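Local coordinates for protein fructuronate-tagaturonate epimerase UxaE from Cohnella laeviribosi in complex with 1 glycerol (Cohnella laeviribosi, PDB 6IL9) that probably interconverts fructuronate and tagaturonate by epimerisation, as a zinc-binding enzyme built on a TIM barrel, at residues 87-99 with 115-127. Residues are numbered along the deposited sequence; the frame is centred on the assembly and turned at random.
Sequences FGKQSATIGLGDR and AIHPILAQQSIRE
H117 lays its ring flat against F87 where strands 93-96 and 117-124, first and second of the TIM barrel, begin side by side. The two rings form an offset stack, their planes only 14° from parallel. H117 CB adds a CH-pi contact over the middle of the phenyl face, 3.6 Å from the F87 ring centroid. F87 CG lies anti to the carbonyl carbon (chi1 -71°), which brings the ring edge against I119 CD1. Replacing this phenyl by the methyl of an alanine is likely to leave the imidazole without its stacking partner and open a gap beside I119. The open margin of this end lies at A115, which is exposed, and a water joins A92 N to A115 O.

Inward, the packing tightens. Four backbone hydrogen bonds in parallel register run from H117 N to A92 O, I94 N to H117 O, I119 N to I94 O, and L96 N to I119 O. Branched I94 on its strand packs against I116, just before strand 117-124, with I116 CD1 3.7 Å from I94 CB; further on, L96 meets P118 and L120 under helix 104-111, completing a beta-alpha-beta unit. G95 leaves room on the other face, where Q122 OE1 comes within 3.1 Å of G95 CA; a side chain there would collide with this amide, whose polar end also has a partner in T367. Q122 also lies near the bound glycerol.

Beyond the strands, R99 NE donates a nearly straight 2.9 Å hydrogen bond, part of a salt bridge, to E127 OE2, in the guanidinium plane and onto the anti lone pair, although the two flat groups stand 85° apart. S124 OG accepts from E127 N while E127 OE1 accepts from S124 N, the reciprocal bonds of a capping box. One carboxylate thus receives the N-cap residue's N-H and pairs with a buried arginine, whose charge would probably favour the ionised form of E127.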
# COMPACT_ATOMS: atom_id res chain seq x y z
N PHE A 87 13.59 -5.38 -3.18
CA PHE A 87 14.56 -4.79 -2.26
C PHE A 87 15.20 -5.79 -1.30
O PHE A 87 16.21 -5.45 -0.68
CB PHE A 87 13.90 -3.67 -1.43
CG PHE A 87 13.62 -2.45 -2.25
CD1 PHE A 87 14.67 -1.67 -2.71
CD2 PHE A 87 12.33 -2.13 -2.61
CE1 PHE A 87 14.43 -0.55 -3.50
CE2 PHE A 87 12.08 -1.02 -3.41
CZ PHE A 87 13.12 -0.24 -3.84
N GLY A 88 14.65 -6.98 -1.16
CA GLY A 88 15.15 -7.89 -0.13
C GLY A 88 14.73 -7.41 1.25
O GLY A 88 14.00 -6.44 1.41
N LYS A 89 15.21 -8.12 2.28
CA LYS A 89 14.60 -7.99 3.60
C LYS A 89 15.48 -7.27 4.63
O LYS A 89 15.13 -7.27 5.82
CB LYS A 89 14.20 -9.38 4.11
CG LYS A 89 15.32 -10.39 4.17
CD LYS A 89 14.80 -11.82 4.35
CE LYS A 89 14.57 -12.48 3.01
NZ LYS A 89 14.10 -13.89 3.18
N GLN A 90 16.57 -6.62 4.22
CA GLN A 90 17.50 -6.00 5.16
C GLN A 90 17.52 -4.48 5.09
O GLN A 90 18.58 -3.85 5.19
CB GLN A 90 18.91 -6.53 4.94
CG GLN A 90 19.19 -7.77 5.73
CD GLN A 90 18.91 -7.57 7.21
OE1 GLN A 90 19.35 -6.59 7.83
NE2 GLN A 90 18.17 -8.51 7.77
N SER A 91 16.36 -3.86 4.95
CA SER A 91 16.28 -2.41 4.88
C SER A 91 14.87 -2.00 5.29
O SER A 91 14.01 -2.85 5.56
CB SER A 91 16.61 -1.90 3.47
OG SER A 91 15.73 -2.47 2.52
N ALA A 92 14.64 -0.69 5.33
CA ALA A 92 13.32 -0.16 5.62
C ALA A 92 12.55 0.10 4.32
O ALA A 92 13.12 0.57 3.34
CB ALA A 92 13.43 1.14 6.41
N THR A 93 11.26 -0.23 4.32
CA THR A 93 10.39 0.05 3.18
C THR A 93 9.08 0.65 3.68
O THR A 93 8.62 0.36 4.78
CB THR A 93 10.09 -1.24 2.34
OG1 THR A 93 9.66 -2.30 3.21
CG2 THR A 93 11.35 -1.71 1.55
N ILE A 94 8.50 1.52 2.86
CA ILE A 94 7.18 2.06 3.18
C ILE A 94 6.29 1.86 1.96
O ILE A 94 6.69 2.16 0.83
CB ILE A 94 7.23 3.54 3.61
CG1 ILE A 94 5.80 4.02 3.89
CG2 ILE A 94 7.93 4.42 2.56
CD1 ILE A 94 5.71 5.25 4.77
N GLY A 95 5.09 1.34 2.20
CA GLY A 95 4.12 1.17 1.13
C GLY A 95 3.33 2.46 0.98
O GLY A 95 2.75 2.95 1.95
N LEU A 96 3.35 3.04 -0.21
CA LEU A 96 2.75 4.35 -0.45
C LEU A 96 1.62 4.17 -1.47
O LEU A 96 1.74 4.58 -2.63
CB LEU A 96 3.83 5.34 -0.91
CG LEU A 96 4.84 5.67 0.22
CD1 LEU A 96 6.10 6.36 -0.31
CD2 LEU A 96 4.18 6.50 1.34
N GLY A 97 0.53 3.56 -1.01
CA GLY A 97 -0.60 3.30 -1.89
C GLY A 97 -1.27 4.57 -2.36
O GLY A 97 -1.42 5.54 -1.61
N ASP A 98 -1.70 4.56 -3.61
CA ASP A 98 -2.26 5.74 -4.26
C ASP A 98 -3.51 5.31 -5.01
O ASP A 98 -3.43 4.72 -6.10
CB ASP A 98 -1.23 6.36 -5.19
CG ASP A 98 -1.72 7.63 -5.85
OD1 ASP A 98 -2.85 8.09 -5.53
OD2 ASP A 98 -0.98 8.15 -6.70
N ARG A 99 -4.67 5.61 -4.43
CA ARG A 99 -5.98 5.28 -4.99
C ARG A 99 -6.34 6.16 -6.17
O ARG A 99 -7.29 5.84 -6.89
CB ARG A 99 -7.06 5.41 -3.92
CG ARG A 99 -6.89 4.43 -2.81
CD ARG A 99 -7.77 4.75 -1.62
NE ARG A 99 -7.82 3.61 -0.71
CZ ARG A 99 -8.53 3.59 0.41
NH1 ARG A 99 -9.25 4.64 0.76
NH2 ARG A 99 -8.52 2.50 1.17
N ALA A 115 16.52 7.29 4.53
CA ALA A 115 17.01 5.92 4.40
C ALA A 115 15.82 4.96 4.45
O ALA A 115 15.60 4.22 5.40
CB ALA A 115 18.02 5.59 5.49
N ILE A 116 15.02 5.02 3.38
CA ILE A 116 13.87 4.12 3.24
C ILE A 116 13.58 3.99 1.76
O ILE A 116 13.77 4.93 0.99
CB ILE A 116 12.65 4.62 4.05
CG1 ILE A 116 11.56 3.53 4.10
CG2 ILE A 116 12.12 5.92 3.46
CD1 ILE A 116 10.51 3.76 5.20
N HIS A 117 13.15 2.79 1.35
CA HIS A 117 12.83 2.52 -0.04
C HIS A 117 11.34 2.58 -0.24
O HIS A 117 10.60 1.97 0.55
CB HIS A 117 13.34 1.15 -0.46
CG HIS A 117 14.81 0.97 -0.31
ND1 HIS A 117 15.72 1.66 -1.08
CD2 HIS A 117 15.54 0.19 0.53
CE1 HIS A 117 16.95 1.31 -0.72
NE2 HIS A 117 16.86 0.42 0.25
N PRO A 118 10.85 3.28 -1.26
CA PRO A 118 9.40 3.41 -1.45
C PRO A 118 8.79 2.30 -2.28
O PRO A 118 9.29 1.98 -3.37
CB PRO A 118 9.27 4.76 -2.17
CG PRO A 118 10.54 4.84 -3.01
CD PRO A 118 11.62 4.11 -2.21
N ILE A 119 7.71 1.70 -1.79
CA ILE A 119 6.85 0.85 -2.61
C ILE A 119 5.79 1.80 -3.15
O ILE A 119 4.74 2.02 -2.53
CB ILE A 119 6.26 -0.31 -1.81
CG1 ILE A 119 7.37 -1.02 -1.01
CG2 ILE A 119 5.56 -1.29 -2.76
CD1 ILE A 119 8.55 -1.55 -1.84
N LEU A 120 6.08 2.41 -4.30
CA LEU A 120 5.26 3.52 -4.80
C LEU A 120 4.00 3.05 -5.49
O LEU A 120 3.04 3.82 -5.60
CB LEU A 120 6.05 4.38 -5.78
CG LEU A 120 7.07 5.37 -5.29
CD1 LEU A 120 7.70 5.97 -6.53
CD2 LEU A 120 6.38 6.45 -4.47
N ALA A 121 4.01 1.83 -6.02
CA ALA A 121 2.86 1.23 -6.68
C ALA A 121 2.32 0.17 -5.73
O ALA A 121 2.94 -0.88 -5.54
CB ALA A 121 3.26 0.61 -8.02
N GLN A 122 1.17 0.45 -5.12
CA GLN A 122 0.60 -0.50 -4.17
C GLN A 122 -0.90 -0.28 -4.14
O GLN A 122 -1.34 0.77 -3.69
CB GLN A 122 1.21 -0.31 -2.78
CG GLN A 122 0.48 -1.09 -1.70
CD GLN A 122 0.48 -0.36 -0.37
OE1 GLN A 122 1.50 -0.29 0.30
NE2 GLN A 122 -0.66 0.19 0.00
N GLN A 123 -1.67 -1.26 -4.63
CA GLN A 123 -3.12 -1.21 -4.53
C GLN A 123 -3.63 -2.63 -4.37
O GLN A 123 -3.03 -3.59 -4.88
CB GLN A 123 -3.77 -0.56 -5.77
CG GLN A 123 -3.68 0.97 -5.82
CD GLN A 123 -4.58 1.62 -4.79
OE1 GLN A 123 -5.76 1.87 -5.04
NE2 GLN A 123 -4.03 1.89 -3.60
N SER A 124 -4.73 -2.77 -3.64
CA SER A 124 -5.38 -4.06 -3.46
C SER A 124 -6.37 -4.33 -4.59
O SER A 124 -6.79 -3.42 -5.30
CB SER A 124 -6.13 -4.13 -2.12
OG SER A 124 -7.28 -3.29 -2.14
N ILE A 125 -6.74 -5.61 -4.73
CA ILE A 125 -7.74 -6.01 -5.71
C ILE A 125 -9.05 -5.27 -5.46
O ILE A 125 -9.71 -4.80 -6.39
CB ILE A 125 -7.94 -7.54 -5.67
CG1 ILE A 125 -6.68 -8.24 -6.18
CG2 ILE A 125 -9.14 -7.94 -6.50
CD1 ILE A 125 -6.38 -7.97 -7.64
N ARG A 126 -9.44 -5.13 -4.18
CA ARG A 126 -10.65 -4.39 -3.84
C ARG A 126 -10.53 -2.92 -4.22
O ARG A 126 -11.48 -2.33 -4.74
CB ARG A 126 -10.94 -4.53 -2.34
CG ARG A 126 -12.02 -3.58 -1.84
CD ARG A 126 -12.51 -4.00 -0.48
NE ARG A 126 -13.09 -5.34 -0.52
CZ ARG A 126 -12.94 -6.25 0.44
NH1 ARG A 126 -12.24 -5.95 1.53
NH2 ARG A 126 -13.50 -7.44 0.32
N GLU A 127 -9.37 -2.31 -3.97
CA GLU A 127 -9.18 -0.91 -4.34
C GLU A 127 -9.30 -0.71 -5.85
O GLU A 127 -9.86 0.29 -6.31
CB GLU A 127 -7.82 -0.41 -3.86
CG GLU A 127 -7.81 -0.01 -2.41
CD GLU A 127 -6.41 0.24 -1.88
OE1 GLU A 127 -5.53 -0.64 -2.06
OE2 GLU A 127 -6.18 1.32 -1.30
O HOH W 1 16.79 1.31 4.99
O HOH W 2 -6.33 0.37 1.42